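PDB 3K7Y: aspartate aminotransferase, which probably catalyses the pyridoxal-phosphate-dependent exchange of an amino group between L-aspartate and 2-oxoglutarate, yielding oxaloacetate and L-glutamate. Local coordinates for residues P130-H135 against C183-S188; Y126-P131 against V177-S182; P67-N72 against P289-N294. All blocks are in the same frame, centred on the assembly; numbering follows the deposited sequence.

Contact 1: P130-H135 against C183-S188; sequences PPYINH and CYNPCS. With PLP (pyridoxal-5'-phosphate), chain B.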
loop_
_atom_site.group_PDB
_atom_site.type_symbol
_atom_site.label_atom_id
_atom_site.label_comp_id
_atom_site.label_asym_id
_atom_site.label_seq_id
_atom_site.Cartn_x
_atom_site.Cartn_y
_atom_site.Cartn_z
ATOM N N PRO A 130 -1.893 13.058 -25.366
ATOM C CA PRO A 130 -0.789 12.797 -24.461
ATOM C C PRO A 130 -1.347 12.075 -23.228
ATOM O O PRO A 130 -2.555 12.161 -22.951
ATOM C CB PRO A 130 -0.298 14.196 -24.104
ATOM C CG PRO A 130 -1.535 15.033 -24.122
ATOM C CD PRO A 130 -2.517 14.367 -25.080
ATOM N N PRO A 131 -0.481 11.343 -22.503
ATOM C CA PRO A 131 -0.945 10.421 -21.462
ATOM C C PRO A 131 -0.702 10.952 -20.071
ATOM O O PRO A 131 0.206 11.748 -19.881
ATOM C CB PRO A 131 -0.040 9.218 -21.667
ATOM C CG PRO A 131 1.238 9.800 -22.348
ATOM C CD PRO A 131 0.968 11.220 -22.736
ATOM N N TYR A 132 -1.492 10.514 -19.097
ATOM C CA TYR A 132 -1.174 10.799 -17.712
ATOM C C TYR A 132 0.262 10.323 -17.469
ATOM O O TYR A 132 0.555 9.140 -17.656
ATOM C CB TYR A 132 -2.155 10.072 -16.808
ATOM C CG TYR A 132 -1.806 10.143 -15.348
ATOM C CD1 TYR A 132 -1.859 9.007 -14.562
ATOM C CD2 TYR A 132 -1.402 11.337 -14.756
ATOM C CE1 TYR A 132 -1.537 9.053 -13.226
ATOM C CE2 TYR A 132 -1.071 11.392 -13.424
ATOM C CZ TYR A 132 -1.143 10.248 -12.669
ATOM O OH TYR A 132 -0.823 10.262 -11.337
ATOM N N ILE A 133 1.153 11.244 -17.079
ATOM C CA ILE A 133 2.586 10.938 -16.886
ATOM C C ILE A 133 2.871 9.631 -16.198
ATOM O O ILE A 133 3.566 8.797 -16.774
ATOM C CB ILE A 133 3.364 12.018 -16.116
ATOM C CG1 ILE A 133 2.389 12.922 -15.329
ATOM C CG2 ILE A 133 4.271 12.775 -17.087
ATOM C CD1 ILE A 133 3.016 13.825 -14.242
ATOM N N ASN A 134 2.359 9.433 -14.984
ATOM C CA ASN A 134 2.693 8.200 -14.270
ATOM C C ASN A 134 2.369 6.934 -15.071
ATOM O O ASN A 134 3.200 6.019 -15.124
ATOM C CB ASN A 134 2.146 8.153 -12.837
ATOM C CG ASN A 134 3.225 7.760 -11.811
ATOM O OD1 ASN A 134 3.149 8.112 -10.620
ATOM N ND2 ASN A 134 4.252 7.058 -12.279
ATOM N N HIS A 135 1.228 6.881 -15.750
ATOM C CA HIS A 135 0.998 5.758 -16.639
ATOM C C HIS A 135 2.284 5.417 -17.398
ATOM O O HIS A 135 2.705 4.256 -17.421
ATOM C CB HIS A 135 -0.125 6.027 -17.651
ATOM C CG HIS A 135 -1.501 6.099 -17.055
ATOM N ND1 HIS A 135 -1.776 5.770 -15.742
ATOM C CD2 HIS A 135 -2.687 6.441 -17.610
ATOM C CE1 HIS A 135 -3.066 5.929 -15.508
ATOM N NE2 HIS A 135 -3.642 6.334 -16.626
ATOM N N CYS A 183 -12.753 14.069 -17.544
ATOM C CA CYS A 183 -11.792 14.844 -16.748
ATOM C C CYS A 183 -10.322 14.587 -17.065
ATOM O O CYS A 183 -9.468 14.649 -16.180
ATOM C CB CYS A 183 -12.064 14.650 -15.261
ATOM S SG CYS A 183 -13.708 15.198 -14.841
ATOM N N TYR A 184 -10.043 14.326 -18.340
ATOM C CA TYR A 184 -8.732 13.912 -18.811
ATOM C C TYR A 184 -7.596 14.656 -18.129
ATOM O O TYR A 184 -7.626 15.880 -17.994
ATOM C CB TYR A 184 -8.647 14.116 -20.316
ATOM C CG TYR A 184 -7.591 13.287 -20.994
ATOM C CD1 TYR A 184 -6.233 13.570 -20.834
ATOM C CD2 TYR A 184 -7.946 12.215 -21.817
ATOM C CE1 TYR A 184 -5.251 12.800 -21.474
ATOM C CE2 TYR A 184 -6.964 11.433 -22.474
ATOM C CZ TYR A 184 -5.624 11.737 -22.299
ATOM O OH TYR A 184 -4.668 10.971 -22.938
ATOM N N ASN A 185 -6.604 13.893 -17.683
ATOM C CA ASN A 185 -5.373 14.428 -17.104
ATOM C C ASN A 185 -4.170 14.118 -18.003
ATOM O O ASN A 185 -3.771 12.966 -18.116
ATOM C CB ASN A 185 -5.167 13.839 -15.709
ATOM C CG ASN A 185 -3.928 14.374 -15.018
ATOM O OD1 ASN A 185 -3.014 14.899 -15.655
ATOM N ND2 ASN A 185 -3.892 14.241 -13.702
ATOM N N PRO A 186 -3.565 15.153 -18.625
ATOM C CA PRO A 186 -3.784 16.606 -18.484
ATOM C C PRO A 186 -4.849 17.322 -19.342
ATOM O O PRO A 186 -5.327 18.373 -18.917
ATOM C CB PRO A 186 -2.413 17.187 -18.819
ATOM C CG PRO A 186 -1.861 16.233 -19.810
ATOM C CD PRO A 186 -2.372 14.860 -19.442
ATOM N N CYS A 187 -5.203 16.798 -20.520
ATOM C CA CYS A 187 -6.110 17.511 -21.479
ATOM C C CYS A 187 -7.346 18.217 -20.924
ATOM O O CYS A 187 -7.683 19.291 -21.379
ATOM C CB CYS A 187 -6.556 16.588 -22.605
ATOM S SG CYS A 187 -5.149 15.960 -23.474
ATOM N N SER A 188 -8.028 17.601 -19.966
ATOM C CA SER A 188 -9.228 18.178 -19.377
ATOM C C SER A 188 -10.364 18.215 -20.393
ATOM O O SER A 188 -11.228 19.077 -20.327
ATOM C CB SER A 188 -8.948 19.592 -18.857
ATOM O OG SER A 188 -7.667 19.674 -18.267
HETATM N N1 PLP B . -5.242 8.351 -12.725
HETATM C C2 PLP B . -5.317 9.690 -13.012
HETATM C C2A PLP B . -5.717 10.092 -14.381
HETATM C C3 PLP B . -5.034 10.627 -12.030
HETATM O O3 PLP B . -5.127 11.967 -12.312
HETATM C C4 PLP B . -4.659 10.203 -10.755
HETATM C C4A PLP B . -4.506 11.251 -9.694
HETATM O O4A PLP B . -5.474 11.523 -8.971
HETATM C C5 PLP B . -4.586 8.831 -10.446
HETATM C C6 PLP B . -4.875 7.913 -11.458
HETATM C C5A PLP B . -4.170 8.261 -9.087
HETATM O O4P PLP B . -4.833 8.781 -7.946
HETATM P P PLP B . -4.349 8.373 -6.454
HETATM O O1P PLP B . -5.488 8.436 -5.477
HETATM O O2P PLP B . -3.350 9.388 -5.966
HETATM O O3P PLP B . -3.796 6.967 -6.517
#
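The loop leading into helix 133-140 runs past the loop 183-188 with the CA atoms of Y132 and N185 5.6 Å apart, and both loops contain a cis peptide bond, before P130 and before P186. At the far end from the cofactor, the hydroxyl of Y184 is hydrogen-bonded to the carbonyl O of P130, which approaches the phenol ring at its edge, near the ring plane; the modelled separation of Y184 OH and P130 O, 2.4 Å, is shorter than a normal hydrogen bond, and its length is doubtful. T128 OG1 is a second partner of this hydroxyl. Beside that bond, the P130 ring leans its CD on C187 SG at 3.5 Å, an apolar touch between the two loops. Nearer the cofactor, the ring plane of Y132 and the amide plane of N185 are turned 51° apart, Y132 CD2 lying 4.0 Å from N185 CG. With CG anti to the backbone N (chi1 172°), the Y132 ring extends along one face of the pyridine of pyridoxal phosphate, its CE1 3.8 Å from the cofactor N1. The backbone N of N134 sits over the centre of the opposite ring face, so the phenol is sandwiched between the first turn of the helix and the cofactor. N185 ND2 donates to the cofactor O3 over 2.9 Å with a bent N-H...O angle of 139°, and also makes a weak bond with Y216 OH. Its OD1 is held by R380 NH1, which fixes the amide's rotation. Such donation would be expected to stabilise negative charge on O3, while Y132 packs against one face of the pyridine ring.

Contact 2: Y126-P131 against V177-S182; sequences YVTNPP and VILQIS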
loop_
_atom_site.group_PDB
_atom_site.type_symbol
_atom_site.label_atom_id
_atom_site.label_comp_id
_atom_site.label_asym_id
_atom_site.label_seq_id
_atom_site.Cartn_x
_atom_site.Cartn_y
_atom_site.Cartn_z
ATOM N N TYR A 126 -1.519 0.216 -25.223
ATOM C CA TYR A 126 -1.802 1.478 -25.868
ATOM C C TYR A 126 -2.317 2.526 -24.887
ATOM O O TYR A 126 -3.102 2.232 -23.962
ATOM C CB TYR A 126 -2.763 1.281 -27.033
ATOM C CG TYR A 126 -2.139 0.447 -28.123
ATOM C CD1 TYR A 126 -1.278 1.014 -29.071
ATOM C CD2 TYR A 126 -2.390 -0.912 -28.194
ATOM C CE1 TYR A 126 -0.694 0.243 -30.056
ATOM C CE2 TYR A 126 -1.810 -1.692 -29.173
ATOM C CZ TYR A 126 -0.965 -1.119 -30.101
ATOM O OH TYR A 126 -0.399 -1.949 -31.049
ATOM N N VAL A 127 -1.851 3.752 -25.096
ATOM C CA VAL A 127 -2.191 4.851 -24.226
ATOM C C VAL A 127 -2.563 6.033 -25.127
ATOM O O VAL A 127 -2.009 6.162 -26.210
ATOM C CB VAL A 127 -1.010 5.115 -23.258
ATOM C CG1 VAL A 127 -0.114 6.215 -23.749
ATOM C CG2 VAL A 127 -1.509 5.436 -21.899
ATOM N N THR A 128 -3.523 6.866 -24.740
ATOM C CA THR A 128 -3.932 7.959 -25.651
ATOM C C THR A 128 -2.970 9.131 -25.508
ATOM O O THR A 128 -2.526 9.430 -24.404
ATOM C CB THR A 128 -5.420 8.445 -25.461
ATOM O OG1 THR A 128 -5.648 8.897 -24.117
ATOM C CG2 THR A 128 -6.417 7.350 -25.794
ATOM N N ASN A 129 -2.636 9.791 -26.610
ATOM C CA ASN A 129 -1.702 10.906 -26.533
ATOM C C ASN A 129 -2.390 12.234 -26.313
ATOM O O ASN A 129 -3.360 12.526 -26.997
ATOM C CB ASN A 129 -0.819 10.985 -27.769
ATOM C CG ASN A 129 0.051 12.212 -27.755
ATOM O OD1 ASN A 129 -0.423 13.308 -28.047
ATOM N ND2 ASN A 129 1.318 12.052 -27.395
ATOM N N PRO A 130 -1.893 13.058 -25.366
ATOM C CA PRO A 130 -0.789 12.797 -24.461
ATOM C C PRO A 130 -1.347 12.075 -23.228
ATOM O O PRO A 130 -2.555 12.161 -22.951
ATOM C CB PRO A 130 -0.298 14.196 -24.104
ATOM C CG PRO A 130 -1.535 15.033 -24.122
ATOM C CD PRO A 130 -2.517 14.367 -25.080
ATOM N N PRO A 131 -0.481 11.343 -22.503
ATOM C CA PRO A 131 -0.945 10.421 -21.462
ATOM C C PRO A 131 -0.702 10.952 -20.071
ATOM O O PRO A 131 0.206 11.748 -19.881
ATOM C CB PRO A 131 -0.040 9.218 -21.667
ATOM C CG PRO A 131 1.238 9.800 -22.348
ATOM C CD PRO A 131 0.968 11.220 -22.736
ATOM N N VAL A 177 -5.956 -1.304 -24.051
ATOM C CA VAL A 177 -5.942 0.157 -24.150
ATOM C C VAL A 177 -6.436 0.816 -22.873
ATOM O O VAL A 177 -7.431 0.388 -22.282
ATOM C CB VAL A 177 -6.790 0.670 -25.344
ATOM C CG1 VAL A 177 -6.709 2.187 -25.457
ATOM C CG2 VAL A 177 -6.332 0.038 -26.625
ATOM N N ILE A 178 -5.732 1.870 -22.464
ATOM C CA ILE A 178 -6.103 2.685 -21.304
ATOM C C ILE A 178 -6.833 3.953 -21.760
ATOM O O ILE A 178 -6.325 4.723 -22.573
ATOM C CB ILE A 178 -4.860 3.058 -20.479
ATOM C CG1 ILE A 178 -4.261 1.812 -19.829
ATOM C CG2 ILE A 178 -5.202 4.103 -19.433
ATOM C CD1 ILE A 178 -2.756 1.889 -19.638
ATOM N N LEU A 179 -8.034 4.159 -21.241
ATOM C CA LEU A 179 -8.820 5.311 -21.620
ATOM C C LEU A 179 -9.197 6.115 -20.406
ATOM O O LEU A 179 -9.645 5.567 -19.370
ATOM C CB LEU A 179 -10.088 4.904 -22.369
ATOM C CG LEU A 179 -9.904 4.373 -23.786
ATOM C CD1 LEU A 179 -11.217 3.883 -24.361
ATOM C CD2 LEU A 179 -9.262 5.411 -24.721
ATOM N N GLN A 180 -8.994 7.421 -20.548
ATOM C CA GLN A 180 -9.566 8.416 -19.658
ATOM C C GLN A 180 -10.682 9.055 -20.460
ATOM O O GLN A 180 -10.428 9.778 -21.431
ATOM C CB GLN A 180 -8.540 9.482 -19.284
ATOM C CG GLN A 180 -7.331 9.004 -18.571
ATOM C CD GLN A 180 -6.478 10.163 -18.102
ATOM O OE1 GLN A 180 -5.338 10.333 -18.543
ATOM N NE2 GLN A 180 -7.029 10.977 -17.197
ATOM N N ILE A 181 -11.912 8.767 -20.064
ATOM C CA ILE A 181 -13.077 9.168 -20.828
ATOM C C ILE A 181 -13.644 10.494 -20.364
ATOM O O ILE A 181 -14.453 11.105 -21.066
ATOM C CB ILE A 181 -14.168 8.135 -20.700
ATOM C CG1 ILE A 181 -14.595 8.002 -19.240
ATOM C CG2 ILE A 181 -13.688 6.817 -21.262
ATOM C CD1 ILE A 181 -15.645 6.993 -19.026
ATOM N N SER A 182 -13.230 10.932 -19.180
ATOM C CA SER A 182 -13.769 12.131 -18.566
ATOM C C SER A 182 -12.694 12.749 -17.698
ATOM O O SER A 182 -11.824 12.047 -17.207
ATOM C CB SER A 182 -15.011 11.779 -17.742
ATOM O OG SER A 182 -15.597 12.930 -17.156
#
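Y126 and V177 are paired neighbours in the central, mostly parallel sheet of the large domain, the α/β core of fold type I pyridoxal-phosphate enzymes. Strands 124-128 and 176-179 run in the same direction, the two short segments inclined by 24° and 5.0 Å apart at their closest. Backbone bonding comes first: I178 N donates to Y126 O over 3.0 Å, a nearly straight bond with an N-H...O angle of 168°. Y126 is also bonded through its backbone to S176, so that it grips the residues before and after V177, whose CA-H approaches the same Y126 carbonyl. Further along, the strands splay, and CA atoms that start 4.7 Å apart at Y126 and V177 reach 6.9 Å at T128 and L179. Strand 145-153 bonds to V127 on the other edge of strand 124-128.

Apolar contacts lie on both faces of the sheet. On one, Y126 CB meets V177 CG2, and V177 in turn packs on I210 of strand 209-214. On the other, V127 and I178 lie side by side, with I178 reaching H135 and I139 of helix 133-140. Where the strands part, T128 and L179 still meet, their side chains crossing at about a right angle. T128 directs OG1 to Y184, and its CG2, anti to the carbonyl carbon, touches L179 CD2 at 3.6 Å.

Contact 3: P67-N72 against P289-N294; sequences PYLLGN and PVIHTN. With PLP (pyridoxal-5'-phosphate), chain C.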
loop_
_atom_site.group_PDB
_atom_site.type_symbol
_atom_site.label_atom_id
_atom_site.label_comp_id
_atom_site.label_asym_id
_atom_site.label_seq_id
_atom_site.Cartn_x
_atom_site.Cartn_y
_atom_site.Cartn_z
ATOM N N PRO A 67 -8.824 -5.907 12.390
ATOM C CA PRO A 67 -8.359 -7.126 11.715
ATOM C C PRO A 67 -7.730 -6.935 10.322
ATOM O O PRO A 67 -8.050 -5.976 9.610
ATOM C CB PRO A 67 -9.641 -7.955 11.567
ATOM C CG PRO A 67 -10.679 -7.238 12.351
ATOM C CD PRO A 67 -10.290 -5.825 12.373
ATOM N N TYR A 68 -6.841 -7.857 9.964
ATOM C CA TYR A 68 -6.365 -8.029 8.605
ATOM C C TYR A 68 -7.546 -8.273 7.664
ATOM O O TYR A 68 -8.440 -9.065 7.997
ATOM C CB TYR A 68 -5.499 -9.283 8.525
ATOM C CG TYR A 68 -4.105 -9.212 9.067
ATOM C CD1 TYR A 68 -3.280 -8.131 8.798
ATOM C CD2 TYR A 68 -3.581 -10.269 9.810
ATOM C CE1 TYR A 68 -1.971 -8.087 9.283
ATOM C CE2 TYR A 68 -2.270 -10.235 10.304
ATOM C CZ TYR A 68 -1.474 -9.139 10.028
ATOM O OH TYR A 68 -0.181 -9.077 10.482
ATOM N N LEU A 69 -7.530 -7.636 6.487
ATOM C CA LEU A 69 -8.541 -7.879 5.437
ATOM C C LEU A 69 -8.251 -9.073 4.492
ATOM O O LEU A 69 -7.371 -9.012 3.625
ATOM C CB LEU A 69 -8.805 -6.602 4.640
ATOM C CG LEU A 69 -9.615 -5.521 5.361
ATOM C CD1 LEU A 69 -9.807 -4.269 4.486
ATOM C CD2 LEU A 69 -10.965 -6.060 5.834
ATOM N N LEU A 70 -9.060 -10.121 4.645
ATOM C CA LEU A 70 -8.783 -11.494 4.155
ATOM C C LEU A 70 -8.282 -11.694 2.712
ATOM O O LEU A 70 -7.260 -12.340 2.543
ATOM C CB LEU A 70 -9.975 -12.460 4.425
ATOM C CG LEU A 70 -11.117 -12.232 5.446
ATOM C CD1 LEU A 70 -12.266 -13.240 5.215
ATOM C CD2 LEU A 70 -10.639 -12.259 6.908
ATOM N N GLY A 71 -8.952 -11.195 1.673
ATOM C CA GLY A 71 -10.091 -10.287 1.713
ATOM C C GLY A 71 -9.865 -9.326 0.555
ATOM O O GLY A 71 -10.621 -9.317 -0.428
ATOM N N ASN A 72 -8.781 -8.554 0.664
ATOM C CA ASN A 72 -8.447 -7.515 -0.298
ATOM C C ASN A 72 -9.612 -6.576 -0.536
ATOM O O ASN A 72 -9.797 -6.045 -1.639
ATOM C CB ASN A 72 -7.943 -8.125 -1.595
ATOM C CG ASN A 72 -6.518 -8.617 -1.483
ATOM O OD1 ASN A 72 -6.161 -9.646 -2.054
ATOM N ND2 ASN A 72 -5.688 -7.879 -0.750
ATOM N N PRO A 289 -5.047 -4.636 2.220
ATOM C CA PRO A 289 -5.399 -3.215 2.242
ATOM C C PRO A 289 -5.690 -2.662 3.633
ATOM O O PRO A 289 -5.951 -3.427 4.577
ATOM C CB PRO A 289 -6.694 -3.163 1.423
ATOM C CG PRO A 289 -6.832 -4.512 0.790
ATOM C CD PRO A 289 -6.179 -5.441 1.734
ATOM N N VAL A 290 -5.658 -1.329 3.735
ATOM C CA VAL A 290 -5.964 -0.586 4.970
ATOM C C VAL A 290 -7.435 -0.707 5.403
ATOM O O VAL A 290 -8.370 -0.421 4.637
ATOM C CB VAL A 290 -5.525 0.896 4.860
ATOM C CG1 VAL A 290 -5.909 1.699 6.118
ATOM C CG2 VAL A 290 -4.032 0.955 4.620
ATOM N N ILE A 291 -7.620 -1.146 6.642
ATOM C CA ILE A 291 -8.947 -1.406 7.164
ATOM C C ILE A 291 -9.675 -0.095 7.493
ATOM O O ILE A 291 -10.871 0.033 7.244
ATOM C CB ILE A 291 -8.869 -2.417 8.339
ATOM C CG1 ILE A 291 -10.132 -3.293 8.413
ATOM C CG2 ILE A 291 -8.427 -1.745 9.627
ATOM C CD1 ILE A 291 -10.920 -3.189 9.668
ATOM N N HIS A 292 -8.938 0.895 7.989
ATOM C CA HIS A 292 -9.525 2.199 8.290
ATOM C C HIS A 292 -10.169 2.825 7.073
ATOM O O HIS A 292 -11.332 3.217 7.113
ATOM C CB HIS A 292 -8.483 3.162 8.856
ATOM C CG HIS A 292 -8.910 4.598 8.823
ATOM N ND1 HIS A 292 -9.693 5.167 9.805
ATOM C CD2 HIS A 292 -8.666 5.579 7.918
ATOM C CE1 HIS A 292 -9.897 6.439 9.519
ATOM N NE2 HIS A 292 -9.289 6.713 8.377
ATOM N N THR A 293 -9.405 2.932 5.995
ATOM C CA THR A 293 -9.901 3.616 4.818
ATOM C C THR A 293 -11.015 2.792 4.197
ATOM O O THR A 293 -11.899 3.327 3.562
ATOM C CB THR A 293 -8.771 4.058 3.841
ATOM O OG1 THR A 293 -8.161 2.920 3.237
ATOM C CG2 THR A 293 -7.686 4.823 4.593
ATOM N N ASN A 294 -11.012 1.490 4.445
ATOM C CA ASN A 294 -12.135 0.663 4.031
ATOM C C ASN A 294 -13.393 1.057 4.762
ATOM O O ASN A 294 -14.413 1.322 4.142
ATOM C CB ASN A 294 -11.857 -0.813 4.278
ATOM C CG ASN A 294 -13.043 -1.689 3.934
ATOM O OD1 ASN A 294 -14.125 -1.541 4.506
ATOM N ND2 ASN A 294 -12.846 -2.614 2.996
HETATM N N1 PLP C . 8.116 -10.454 9.164
HETATM C C2 PLP C . 7.736 -11.460 10.016
HETATM C C2A PLP C . 8.787 -12.340 10.576
HETATM C C3 PLP C . 6.398 -11.625 10.340
HETATM O O3 PLP C . 6.018 -12.619 11.207
HETATM C C4 PLP C . 5.440 -10.774 9.788
HETATM C C4A PLP C . 4.031 -10.904 10.282
HETATM O O4A PLP C . 3.655 -10.192 11.223
HETATM C C5 PLP C . 5.819 -9.733 8.919
HETATM C C6 PLP C . 7.174 -9.596 8.610
HETATM C C5A PLP C . 4.848 -8.758 8.246
HETATM O O4P PLP C . 3.912 -8.107 9.087
HETATM P P PLP C . 2.734 -7.191 8.455
HETATM O O1P PLP C . 2.313 -6.112 9.412
HETATM O O2P PLP C . 1.508 -8.039 8.249
HETATM O O3P PLP C . 3.261 -6.576 7.179
#
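L69 projects from the loop 67-72 onto the start of helix 291-302, and P289, I291 and N294 receive it. With CG anti to its carbonyl carbon (chi1 -73°) and the chain extended beyond, the leucine meets I291 at about a right angle, its CG 3.8 Å from I291 CG1. Its CB faces P289 CD, while CD1 runs on to N294 ND2 at 3.8 Å and lies near the carbonyl O of P289. N294 ND2 is hydrogen-bonded elsewhere, to T74 OG1 and Q102 OE1, so the leucine methyl packs against a group already held in place. On one flank of L69, P67 and I291 meet obliquely: CD of the proline ring touches I291 CD1 at 3.8 Å, and I291 CG1 rests on the P67 carbonyl O. On the other flank the N72 side chain crosses P289 at about a right angle, N72 ND2 3.5 Å from P289 CD, and the proline also packs against the N72 backbone through CG. The interface is therefore apolar packing between a loop and a helix start, with V290 at the N-cap. Y68 turns away from this packing toward the second subunit, where its OH is hydrogen-bonded to K249 NZ and lies 3.0 Å from O2P of the cofactor bound there. H292 stacks on H292 of the second subunit. A tyrosine carried by one subunit to the cofactor phosphate of the other belongs to the shared active site of the class I aminotransferase dimer.

Overall arrangement
Contacts 1 and 2 are buried in the large domain, their centres 7 Å apart, and share P130 and P131, since strand 124-128 leads directly into helix 133-140. Contact 2 is sheet core, built from a backbone bond and aliphatic pairs; contact 1 lies just beyond the strand ends, where loops replace the ladder with tyrosine and asparagine groups directed at the cofactor. Contact 3 is about 30 Å from either, measured between centres, and does not touch them. It too is largely buried, but at the dimer interface, and its packing is apolar. Contact 1 thus serves the cofactor of its own subunit, whereas contact 3 carries Y68 to that of the partner.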